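Local coordinates for protein (l-alanine dehydrogenase) (Phormidium lapideum, PDB 1PJC) that catalyses the NAD-dependent, reversible oxidative deamination of L-alanine to pyruvate and ammonia, at residues W65-M69 with L83-L89. Sequence-based numbering, arbitrary orientation.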
ATOM      1  N   TRP A  65      45.839   7.416  21.096  1.00 28.50           N
ATOM      2  CA  TRP A  65      45.378   7.830  22.415  1.00 32.51           C
ATOM      3  C   TRP A  65      45.971   9.140  22.920  1.00 35.48           C
ATOM      4  O   TRP A  65      45.457   9.758  23.872  1.00 42.00           O
ATOM      5  CB  TRP A  65      45.708   6.783  23.391  1.00 28.58           C
ATOM      6  CG  TRP A  65      44.662   5.870  23.581  1.00 38.55           C
ATOM      7  CD1 TRP A  65      44.596   4.603  23.076  1.00 32.45           C
ATOM      8  CD2 TRP A  65      43.481   6.049  24.395  1.00 23.73           C
ATOM      9  NE1 TRP A  65      43.467   3.976  23.535  1.00 35.10           N
ATOM     10  CE2 TRP A  65      42.749   4.852  24.319  1.00 21.14           C
ATOM     11  CE3 TRP A  65      42.961   7.117  25.147  1.00 21.95           C
ATOM     12  CZ2 TRP A  65      41.550   4.664  25.006  1.00 26.04           C
ATOM     13  CZ3 TRP A  65      41.765   6.937  25.805  1.00 25.83           C
ATOM     14  CH2 TRP A  65      41.073   5.712  25.738  1.00 27.22           C
ATOM     15  N   SER A  66      47.068   9.537  22.297  1.00 31.97           N
ATOM     16  CA  SER A  66      47.815  10.731  22.686  1.00 49.33           C
ATOM     17  C   SER A  66      47.214  12.067  22.268  1.00 49.24           C
ATOM     18  O   SER A  66      47.845  13.113  22.429  1.00 74.36           O
ATOM     19  CB  SER A  66      49.214  10.622  22.107  1.00 58.18           C
ATOM     20  OG  SER A  66      49.237   9.650  21.062  1.00 80.38           O
ATOM     21  N   ARG A  67      45.999  12.046  21.756  1.00 44.70           N
ATOM     22  CA  ARG A  67      45.383  13.272  21.279  1.00 33.07           C
ATOM     23  C   ARG A  67      44.521  13.959  22.282  1.00 33.98           C
ATOM     24  O   ARG A  67      44.140  13.374  23.295  1.00 43.64           O
ATOM     25  CB  ARG A  67      44.629  13.014  19.994  1.00 40.86           C
ATOM     26  CG  ARG A  67      45.432  12.199  19.006  1.00 29.64           C
ATOM     27  CD  ARG A  67      46.705  12.915  18.662  1.00 43.01           C
ATOM     28  NE  ARG A  67      47.649  12.032  18.000  1.00 40.74           N
ATOM     29  CZ  ARG A  67      48.695  12.445  17.287  1.00 75.66           C
ATOM     30  NH1 ARG A  67      48.929  13.741  17.134  1.00 55.71           N
ATOM     31  NH2 ARG A  67      49.499  11.554  16.708  1.00 48.45           N
ATOM     32  N   GLU A  68      44.217  15.222  22.001  1.00 32.12           N
ATOM     33  CA  GLU A  68      43.428  16.054  22.901  1.00 41.58           C
ATOM     34  C   GLU A  68      42.035  15.571  23.005  1.00 37.14           C
ATOM     35  O   GLU A  68      41.328  15.904  23.954  1.00 42.82           O
ATOM     36  CB  GLU A  68      43.422  17.492  22.425  1.00 35.79           C
ATOM     37  CG  GLU A  68      44.635  17.844  21.650  1.00 66.54           C
ATOM     38  CD  GLU A  68      44.498  19.184  21.037  1.00 92.58           C
ATOM     39  OE1 GLU A  68      45.084  19.416  19.963  1.00 98.91           O
ATOM     40  OE2 GLU A  68      43.696  19.987  21.588  1.00 74.71           O
ATOM     41  N   MET A  69      41.602  14.827  21.997  1.00 40.04           N
ATOM     42  CA  MET A  69      40.255  14.255  21.978  1.00 34.07           C
ATOM     43  C   MET A  69      40.363  12.856  21.432  1.00 45.51           C
ATOM     44  O   MET A  69      41.030  12.619  20.428  1.00 38.64           O
ATOM     45  CB  MET A  69      39.320  15.079  21.084  1.00 53.02           C
ATOM     46  CG  MET A  69      37.902  14.475  20.898  1.00 54.10           C
ATOM     47  SD  MET A  69      36.596  15.712  20.405  1.00 60.14           S
ATOM     48  CE  MET A  69      36.202  15.158  18.772  1.00 94.39           C
ATOM     49  N   LEU A  83      47.449   4.450  28.526  1.00 57.12           N
ATOM     50  CA  LEU A  83      47.458   5.298  27.317  1.00 26.45           C
ATOM     51  C   LEU A  83      46.728   6.635  27.521  1.00 29.53           C
ATOM     52  O   LEU A  83      46.968   7.602  26.812  1.00 42.82           O
ATOM     53  CB  LEU A  83      46.823   4.542  26.158  1.00 35.87           C
ATOM     54  CG  LEU A  83      47.689   3.614  25.311  1.00 38.57           C
ATOM     55  CD1 LEU A  83      49.030   3.474  25.870  1.00 56.55           C
ATOM     56  CD2 LEU A  83      47.049   2.253  25.105  1.00 36.69           C
ATOM     57  N   MET A  84      45.830   6.666  28.482  1.00 36.02           N
ATOM     58  CA  MET A  84      45.065   7.863  28.758  1.00 29.07           C
ATOM     59  C   MET A  84      45.968   9.020  29.249  1.00 46.97           C
ATOM     60  O   MET A  84      47.033   8.784  29.836  1.00 67.79           O
ATOM     61  CB  MET A  84      44.000   7.557  29.809  1.00 31.96           C
ATOM     62  CG  MET A  84      43.167   6.299  29.558  1.00 63.58           C
ATOM     63  SD  MET A  84      41.821   6.154  30.820  1.00 54.53           S
ATOM     64  CE  MET A  84      41.163   4.523  30.447  1.00 63.86           C
ATOM     65  N   GLN A  85      45.497  10.262  29.033  1.00 42.83           N
ATOM     66  CA  GLN A  85      46.206  11.509  29.399  1.00 31.21           C
ATOM     67  C   GLN A  85      45.367  12.458  30.270  1.00 55.15           C
ATOM     68  O   GLN A  85      44.153  12.539  30.138  1.00 53.23           O
ATOM     69  CB  GLN A  85      46.628  12.278  28.148  1.00 44.79           C
ATOM     70  CG  GLN A  85      46.850  11.409  26.944  1.00 61.93           C
ATOM     71  CD  GLN A  85      48.290  10.978  26.806  1.00 73.51           C
ATOM     72  OE1 GLN A  85      48.602   9.776  26.729  1.00100.00           O
ATOM     73  NE2 GLN A  85      49.182  11.952  26.745  1.00 87.04           N
ATOM     74  N   LYS A  86      46.045  13.237  31.093  1.00 43.38           N
ATOM     75  CA  LYS A  86      45.393  14.137  32.030  1.00 73.42           C
ATOM     76  C   LYS A  86      44.344  15.055  31.475  1.00 48.98           C
ATOM     77  O   LYS A  86      43.279  15.224  32.082  1.00 99.93           O
ATOM     78  CB  LYS A  86      46.411  14.943  32.865  1.00 77.18           C
ATOM     79  CG  LYS A  86      45.756  16.102  33.641  1.00100.00           C
ATOM     80  CD  LYS A  86      46.694  16.765  34.666  1.00100.00           C
ATOM     81  CE  LYS A  86      45.884  17.401  35.838  1.00100.00           C
ATOM     82  NZ  LYS A  86      46.102  18.892  35.976  1.00100.00           N
ATOM     83  N   ASP A  87      44.640  15.725  30.381  1.00 46.42           N
ATOM     84  CA  ASP A  87      43.662  16.692  29.893  1.00100.00           C
ATOM     85  C   ASP A  87      42.830  16.347  28.650  1.00100.00           C
ATOM     86  O   ASP A  87      42.209  17.229  28.047  1.00100.00           O
ATOM     87  CB  ASP A  87      44.257  18.101  29.825  1.00100.00           C
ATOM     88  CG  ASP A  87      44.774  18.584  31.178  1.00100.00           C
ATOM     89  OD1 ASP A  87      43.933  18.826  32.098  1.00100.00           O
ATOM     90  OD2 ASP A  87      46.022  18.739  31.310  1.00100.00           O
ATOM     91  N   GLN A  88      42.767  15.061  28.305  1.00100.00           N
ATOM     92  CA  GLN A  88      41.984  14.617  27.153  1.00 64.49           C
ATOM     93  C   GLN A  88      40.531  14.867  27.300  1.00 35.20           C
ATOM     94  O   GLN A  88      40.000  15.039  28.420  1.00 43.74           O
ATOM     95  CB  GLN A  88      42.103  13.118  26.978  1.00 28.69           C
ATOM     96  CG  GLN A  88      43.371  12.704  26.848  1.00 45.59           C
ATOM     97  CD  GLN A  88      43.424  11.367  26.370  1.00 35.37           C
ATOM     98  OE1 GLN A  88      43.147  10.414  27.116  1.00 36.59           O
ATOM     99  NE2 GLN A  88      43.885  11.209  25.127  1.00 31.29           N
ATOM    100  N   LEU A  89      39.865  14.722  26.167  1.00 70.08           N
ATOM    101  CA  LEU A  89      38.439  14.714  26.088  1.00 42.06           C
ATOM    102  C   LEU A  89      38.206  13.300  25.607  1.00 38.39           C
ATOM    103  O   LEU A  89      38.853  12.840  24.636  1.00 31.59           O
ATOM    104  CB  LEU A  89      37.950  15.695  25.035  1.00 42.60           C
ATOM    105  CG  LEU A  89      37.545  17.047  25.592  1.00 74.03           C
ATOM    106  CD1 LEU A  89      37.282  18.053  24.466  1.00 73.72           C
ATOM    107  CD2 LEU A  89      36.331  16.890  26.480  1.00 67.84           C
TER
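Over one face of the Trp65 indole lies Leu83 CB, 3.9 Å from the centroid of the five-membered ring, a CH-pi contact. Gln88 OE1 meets the ring edge in plane, 3.8 Å from Trp65 CE3, with the amide plane turned 41° from the indole, while Met84 CG approaches Trp65 CZ3 obliquely. Extended beyond CG (chi2 -166°), the Gln88 side chain reaches across to the backbone where helix 61-65 ends. Its NE2 donates to Arg67 O at 2.8 Å, nearly straight (167°) and in the carbonyl plane; a second bond, to Trp65 O, is bent and, at 2.5 Å, shorter than normal, so its length is doubtful. OE1 of the same amide accepts a hydrogen bond from Gln85 N at 3.0 Å, the donor standing above the plane of the Gln88 amide. One buried side chain, from the last residue of the type I turn Gln85-Gln88, thus links that turn to the helix end and the two residues after it. Beyond it, Leu89 N bonds to Glu68 O (2.9 Å), and Met69 pairs with Leu89 as parallel strands 69-71 and 89-92 begin. In their mixed sheet, 2-5 adjoins 69-71 and 112-115 adjoins 89-92; Leu89 packs on Ile114, and Met69 on helix 305-326.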